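Local coordinates for protein Hia (Haemophilus influenzae, PDB 1S7M) that probably mediates bacterial attachment to host cells as a homotrimeric autotransporter adhesin, of which this chain is a binding-domain fragment, at residues Ala61-Pro65 with Leu66-Ala70. Residues are numbered along the deposited sequence; the frame is centred on the assembly and turned at random.
Sequences ANFDP and LTSSA
The carboxylate of D64 reaches forward to the backbone two residues on: OD2 accepts a hydrogen bond from L66 N, 2.8 Å away, with an N-H...O angle of 154°. The N-H reaches the oxygen from above the carboxylate plane, 44° out of it. With CG set anti to the backbone N (chi1 177°), the D64 carboxylate lies alongside the turn; D64 OD2 is also 3.5 Å from L66 CB, while OD1 brushes the T67 methyl CG2. This aspartate–proline–leucine–threonine run is a type I beta turn from D64 to T67, with the D64 side chain forming an Asx turn at its first position. A water bridges the ends of the turn, donating to D64 O at 2.7 Å and hydrogen-bonding to T67 OG1 at 2.9 Å. The same water lies above one face of the F63 ring, displaced toward the rim. One residue further on, S68 N makes a weak hydrogen bond of 3.5 Å to P65 O. The CB of S68 points toward the preceding segment, and S68 OG sits at the edge of the F63 ring, near its plane and 3.4 Å from F63 CZ. S68 OG donates to S69 O at 2.8 Å, in the carbonyl plane and on a lone pair, which restrains the rotation of the hydroxyl. The turn lies on the surface in the loop between strand 56-57 and helix 70-77, within the HiaBD2_N region. F63 and S68 both rest on L73 of that helix, F63 touching N72 and Q76 as well, and S69 is its N-cap, with OG bonded to N72 N.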
# COMPACT_ATOMS: atom_id res chain seq x y z
N ALA A 61 9.73 -11.64 -15.52
CA ALA A 61 10.72 -12.65 -15.88
C ALA A 61 11.66 -12.84 -14.70
O ALA A 61 11.63 -12.07 -13.74
CB ALA A 61 11.51 -12.19 -17.09
N ASN A 62 12.47 -13.88 -14.76
CA ASN A 62 13.42 -14.15 -13.68
C ASN A 62 12.74 -14.71 -12.46
O ASN A 62 13.31 -14.71 -11.36
CB ASN A 62 14.19 -12.87 -13.32
CG ASN A 62 14.82 -12.21 -14.54
OD1 ASN A 62 15.73 -12.78 -15.18
ND2 ASN A 62 14.34 -11.02 -14.87
N PHE A 63 11.52 -15.18 -12.63
CA PHE A 63 10.80 -15.80 -11.52
C PHE A 63 11.23 -17.25 -11.63
O PHE A 63 11.17 -17.84 -12.71
CB PHE A 63 9.28 -15.70 -11.71
CG PHE A 63 8.48 -16.40 -10.62
CD1 PHE A 63 8.10 -15.71 -9.47
CD2 PHE A 63 8.09 -17.72 -10.77
CE1 PHE A 63 7.34 -16.34 -8.47
CE2 PHE A 63 7.33 -18.36 -9.78
CZ PHE A 63 6.95 -17.67 -8.63
N ASP A 64 11.66 -17.82 -10.53
CA ASP A 64 12.07 -19.20 -10.56
C ASP A 64 10.95 -20.04 -10.02
O ASP A 64 10.66 -20.01 -8.84
CB ASP A 64 13.35 -19.39 -9.73
CG ASP A 64 13.79 -20.85 -9.67
OD1 ASP A 64 14.87 -21.12 -9.09
OD2 ASP A 64 13.06 -21.72 -10.19
N PRO A 65 10.30 -20.83 -10.89
CA PRO A 65 9.19 -21.71 -10.50
C PRO A 65 9.53 -22.80 -9.48
O PRO A 65 8.64 -23.27 -8.78
CB PRO A 65 8.75 -22.33 -11.83
CG PRO A 65 9.14 -21.31 -12.84
CD PRO A 65 10.50 -20.85 -12.34
N LEU A 66 10.79 -23.19 -9.39
CA LEU A 66 11.16 -24.29 -8.48
C LEU A 66 11.35 -23.98 -7.01
O LEU A 66 11.46 -24.89 -6.19
CB LEU A 66 12.40 -25.01 -9.04
CG LEU A 66 12.04 -25.81 -10.30
CD1 LEU A 66 13.28 -26.23 -11.11
CD2 LEU A 66 11.23 -27.02 -9.85
N THR A 67 11.39 -22.69 -6.66
CA THR A 67 11.53 -22.28 -5.27
C THR A 67 10.18 -21.76 -4.79
O THR A 67 10.00 -21.41 -3.62
CB THR A 67 12.59 -21.14 -5.14
OG1 THR A 67 12.28 -20.09 -6.07
CG2 THR A 67 13.98 -21.67 -5.44
N SER A 68 9.21 -21.74 -5.70
CA SER A 68 7.87 -21.21 -5.41
C SER A 68 6.80 -22.12 -4.81
O SER A 68 6.76 -23.31 -5.08
CB SER A 68 7.29 -20.60 -6.69
OG SER A 68 5.97 -20.14 -6.49
N SER A 69 5.92 -21.55 -3.99
CA SER A 69 4.78 -22.29 -3.43
C SER A 69 3.73 -22.39 -4.55
O SER A 69 3.79 -21.65 -5.55
CB SER A 69 4.16 -21.52 -2.25
OG SER A 69 3.45 -20.36 -2.71
N ALA A 70 2.77 -23.29 -4.39
CA ALA A 70 1.73 -23.46 -5.41
C ALA A 70 0.94 -22.16 -5.63
O ALA A 70 0.66 -21.76 -6.77
CB ALA A 70 0.78 -24.60 -4.99
O HOH W 1 10.10 -18.38 -6.76